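Local atomic coordinates of unconventional myosin IB (PDB entry 5XGG), a protein that is an amoebal class I myosin, probably an actin-based motor, whose C-terminal SH3 domain, the part described here, probably recognises proline-rich partners. Residues E33-W39 / W49-N53. Numbering follows the deposited sequence.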
ATOM      1  N   GLU A  33       7.818   4.269  -0.128  1.00 11.64           N
ATOM      2  CA  GLU A  33       8.646   4.592  -1.270  1.00 15.41           C
ATOM      3  C   GLU A  33       7.860   4.214  -2.514  1.00 14.24           C
ATOM      4  O   GLU A  33       6.960   3.358  -2.416  1.00 11.62           O
ATOM      5  CB  GLU A  33       9.959   3.781  -1.128  1.00 18.78           C
ATOM      6  CG  GLU A  33      10.829   3.578  -2.335  1.00 27.80           C
ATOM      7  CD  GLU A  33      12.279   3.582  -1.922  1.00 27.17           C
ATOM      8  OE1 GLU A  33      12.602   2.865  -0.936  1.00 26.45           O
ATOM      9  OE2 GLU A  33      13.003   4.372  -2.541  1.00 31.70           O
ATOM     10  N   LYS A  34       8.186   4.859  -3.640  1.00 14.29           N
ATOM     11  CA  LYS A  34       7.528   4.603  -4.939  1.00 14.57           C
ATOM     12  C   LYS A  34       8.552   4.259  -6.005  1.00 17.55           C
ATOM     13  O   LYS A  34       9.655   4.839  -6.105  1.00 18.68           O
ATOM     14  CB  LYS A  34       6.659   5.771  -5.346  1.00 17.69           C
ATOM     15  CG  LYS A  34       5.516   6.055  -4.436  1.00 18.37           C
ATOM     16  CD  LYS A  34       4.670   7.169  -5.026  1.00 23.61           C
ATOM     17  CE  LYS A  34       3.268   7.245  -4.443  1.00 29.77           C
ATOM     18  NZ  LYS A  34       2.993   7.959  -3.161  1.00 33.62           N
ATOM     19  N   ASP A  35       8.204   3.309  -6.868  1.00 15.39           N
ATOM     20  CA  ASP A  35       9.024   2.977  -8.026  1.00 16.37           C
ATOM     21  C   ASP A  35       8.108   2.677  -9.200  1.00 16.86           C
ATOM     22  O   ASP A  35       7.854   1.512  -9.502  1.00 15.86           O
ATOM     23  CB  ASP A  35       9.874   1.739  -7.748  1.00 16.24           C
ATOM     24  CG  ASP A  35      10.673   1.296  -8.978  1.00 18.44           C
ATOM     25  OD1 ASP A  35      11.065   2.194  -9.785  1.00 20.94           O
ATOM     26  OD2 ASP A  35      10.865   0.084  -9.158  1.00 17.96           O
ATOM     27  N   GLU A  36       7.674   3.742  -9.873  1.00 16.42           N
ATOM     28  CA  GLU A  36       6.751   3.663 -10.991  1.00 17.99           C
ATOM     29  C   GLU A  36       5.472   2.832 -10.576  1.00 16.14           C
ATOM     30  O   GLU A  36       4.767   3.200  -9.651  1.00 18.05           O
ATOM     31  CB  GLU A  36       7.501   3.130 -12.216  1.00 22.33           C
ATOM     32  CG  GLU A  36       8.569   4.105 -12.657  1.00 30.19           C
ATOM     33  CD  GLU A  36       9.088   3.836 -14.055  1.00 40.34           C
ATOM     34  OE1 GLU A  36       9.721   2.760 -14.267  1.00 50.55           O
ATOM     35  OE2 GLU A  36       8.873   4.717 -14.933  1.00 50.06           O
ATOM     36  N   GLY A  37       5.218   1.740 -11.216  1.00 14.08           N
ATOM     37  CA  GLY A  37       4.011   0.957 -10.979  1.00 12.78           C
ATOM     38  C   GLY A  37       3.982   0.153  -9.678  1.00 12.53           C
ATOM     39  O   GLY A  37       2.931  -0.384  -9.320  1.00 11.43           O
ATOM     40  N   TRP A  38       5.100   0.115  -8.947  1.00 11.17           N
ATOM     41  CA  TRP A  38       5.202  -0.632  -7.683  1.00 10.60           C
ATOM     42  C   TRP A  38       5.545   0.268  -6.551  1.00 10.09           C
ATOM     43  O   TRP A  38       6.467   1.104  -6.684  1.00 10.89           O
ATOM     44  CB  TRP A  38       6.297  -1.664  -7.770  1.00 11.46           C
ATOM     45  CG  TRP A  38       5.923  -2.755  -8.793  1.00 13.08           C
ATOM     46  CD1 TRP A  38       6.132  -2.733 -10.135  1.00 14.29           C
ATOM     47  CD2 TRP A  38       5.291  -3.962  -8.503  1.00 12.69           C
ATOM     48  NE1 TRP A  38       5.648  -3.886 -10.724  1.00 14.96           N
ATOM     49  CE2 TRP A  38       5.184  -4.689  -9.719  1.00 14.53           C
ATOM     50  CE3 TRP A  38       4.849  -4.553  -7.342  1.00 12.50           C
ATOM     51  CZ2 TRP A  38       4.616  -5.942  -9.771  1.00 14.74           C
ATOM     52  CZ3 TRP A  38       4.341  -5.848  -7.401  1.00 13.97           C
ATOM     53  CH2 TRP A  38       4.196  -6.496  -8.604  1.00 14.48           C
ATOM     54  N   TRP A  39       4.816   0.126  -5.447  1.00  8.87           N
ATOM     55  CA  TRP A  39       5.025   0.986  -4.276  1.00  8.28           C
ATOM     56  C   TRP A  39       5.477   0.133  -3.158  1.00  8.70           C
ATOM     57  O   TRP A  39       5.092  -0.998  -3.036  1.00  8.20           O
ATOM     58  CB  TRP A  39       3.777   1.684  -3.876  1.00  8.71           C
ATOM     59  CG  TRP A  39       3.389   2.832  -4.869  1.00  9.08           C
ATOM     60  CD1 TRP A  39       4.030   3.149  -6.061  1.00  9.03           C
ATOM     61  CD2 TRP A  39       2.221   3.582  -4.848  1.00 10.28           C
ATOM     62  NE1 TRP A  39       3.375   4.176  -6.706  1.00 11.00           N
ATOM     63  CE2 TRP A  39       2.266   4.477  -5.965  1.00 11.25           C
ATOM     64  CE3 TRP A  39       1.206   3.723  -3.929  1.00  9.86           C
ATOM     65  CZ2 TRP A  39       1.275   5.369  -6.207  1.00 12.33           C
ATOM     66  CZ3 TRP A  39       0.216   4.626  -4.174  1.00 12.89           C
ATOM     67  CH2 TRP A  39       0.276   5.490  -5.257  1.00 13.84           C
ATOM     68  N   TRP A  49       6.995  -4.819  -1.864  1.00  6.61           N
ATOM     69  CA  TRP A  49       6.410  -4.121  -2.975  1.00  7.04           C
ATOM     70  C   TRP A  49       4.989  -4.622  -3.257  1.00  7.24           C
ATOM     71  O   TRP A  49       4.700  -5.811  -3.250  1.00  7.21           O
ATOM     72  CB  TRP A  49       7.268  -4.304  -4.256  1.00  7.49           C
ATOM     73  CG  TRP A  49       8.605  -3.765  -4.142  1.00  7.88           C
ATOM     74  CD1 TRP A  49       9.735  -4.477  -3.884  1.00  8.75           C
ATOM     75  CD2 TRP A  49       8.996  -2.368  -4.194  1.00  8.21           C
ATOM     76  NE1 TRP A  49      10.831  -3.602  -3.807  1.00  9.25           N
ATOM     77  CE2 TRP A  49      10.414  -2.322  -4.014  1.00  9.35           C
ATOM     78  CE3 TRP A  49       8.309  -1.169  -4.411  1.00  8.71           C
ATOM     79  CZ2 TRP A  49      11.115  -1.111  -3.947  1.00 11.04           C
ATOM     80  CZ3 TRP A  49       8.997   0.022  -4.488  1.00 10.86           C
ATOM     81  CH2 TRP A  49      10.411   0.070  -4.210  1.00 10.53           C
ATOM     82  N   ILE A  50       4.170  -3.653  -3.639  1.00  7.11           N
ATOM     83  CA  ILE A  50       2.796  -3.868  -4.068  1.00  7.58           C
ATOM     84  C   ILE A  50       2.556  -3.159  -5.389  1.00  7.20           C
ATOM     85  O   ILE A  50       3.104  -2.117  -5.693  1.00  7.66           O
ATOM     86  CB  ILE A  50       1.809  -3.361  -3.022  1.00  8.19           C
ATOM     87  CG1 ILE A  50       1.765  -1.789  -2.876  1.00  8.75           C
ATOM     88  CG2 ILE A  50       2.038  -3.963  -1.666  1.00  8.73           C
ATOM     89  CD1 ILE A  50       0.672  -1.294  -1.924  1.00  9.83           C
ATOM     90  N   PRO A  51       1.704  -3.747  -6.235  1.00  7.13           N
ATOM     91  CA  PRO A  51       1.267  -3.078  -7.465  1.00  7.44           C
ATOM     92  C   PRO A  51       0.289  -1.954  -7.189  1.00  7.10           C
ATOM     93  O   PRO A  51      -0.748  -2.188  -6.533  1.00  5.87           O
ATOM     94  CB  PRO A  51       0.561  -4.228  -8.217  1.00  7.55           C
ATOM     95  CG  PRO A  51       0.137  -5.146  -7.152  1.00  7.19           C
ATOM     96  CD  PRO A  51       1.085  -5.034  -6.028  1.00  7.85           C
ATOM     97  N   ASN A  52       0.647  -0.715  -7.601  1.00  7.41           N
ATOM     98  CA  ASN A  52      -0.173   0.411  -7.249  1.00  9.45           C
ATOM     99  C   ASN A  52      -1.554   0.402  -7.879  1.00  8.94           C
ATOM    100  O   ASN A  52      -2.408   1.029  -7.381  1.00  9.82           O
ATOM    101  CB  ASN A  52       0.577   1.745  -7.481  1.00 10.82           C
ATOM    102  CG  ASN A  52       0.738   2.115  -8.972  1.00 14.69           C
ATOM    103  OD1 ASN A  52      -0.057   1.768  -9.803  1.00 18.65           O
ATOM    104  ND2 ASN A  52       1.765   2.894  -9.274  1.00 16.28           N
ATOM    105  N   ASN A  53      -1.758  -0.351  -8.993  1.00  7.27           N
ATOM    106  CA  ASN A  53      -3.082  -0.447  -9.575  1.00  7.75           C
ATOM    107  C   ASN A  53      -4.006  -1.440  -8.883  1.00  7.43           C
ATOM    108  O   ASN A  53      -5.147  -1.605  -9.354  1.00  8.30           O
ATOM    109  CB  ASN A  53      -2.947  -0.707 -11.066  1.00  7.94           C
ATOM    110  CG  ASN A  53      -2.238  -2.031 -11.424  1.00  7.86           C
ATOM    111  OD1 ASN A  53      -1.848  -2.790 -10.575  1.00  7.55           O
ATOM    112  ND2 ASN A  53      -2.014  -2.249 -12.735  1.00  7.57           N
TER
HETATM  113  O   HOH W   1       0.716  -0.989 -10.923  1.00 16.90           O
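Trp-38 and Pro-51 face each other as a non-hydrogen-bonded antiparallel pair: flat indole and rigid proline ring pack well together, Trp-38 CZ3 lying 3.6 Å from Pro-51 CD. Trp-38 closes the type II' turn that begins at Asp-35 and opens strand 38-43; Tyr-13 also touches it. One step on, Trp-39 and Ile-50 exchange two backbone bonds, Trp-39 N to Ile-50 O (2.8 Å) and Ile-50 N to Trp-39 O (2.9 Å), both close to straight. Their side chains turn to the other face of the sheet, where the branched, apolar Ile-50 suits its burial among Leu-21, Phe-23, Ile-29 and Ile-31.

Packing is tight around Trp-39. Asn-52 is short enough to serve two neighbours: its CB sits almost squarely over the five-membered ring of Trp-39, 3.6 Å from the centroid, a CH-pi contact, and its CG lies between the backbone N and the carbonyl carbon (chi1 73°), which swings the amide back to the turn, ND2 3.0 Å from Glu-36 O. Asn-52 N gives a nearly linear bond to Gly-37 O, which also accepts from a water. Equally close, the broad Trp-49 indole reaches across the Trp-38/Trp-39 backbone, CE3 3.4 Å from Trp-39 C.

The loose side is acidic: Glu-33 and Asp-35 touch Trp-49 through aliphatic carbons, CZ3 to Asp-35 CB 3.8 Å, while both carboxylates lie on the exposed side. Backbone bonds thus fix the hairpin, leaving Trp-38 beside Pro-51 as an aromatic surface which, as in SH3 domains generally, suits proline-rich ligands; Glu-20 beside Trp-38, with Glu-33 and Asp-35 on the flank, could favour ligands with a basic residue.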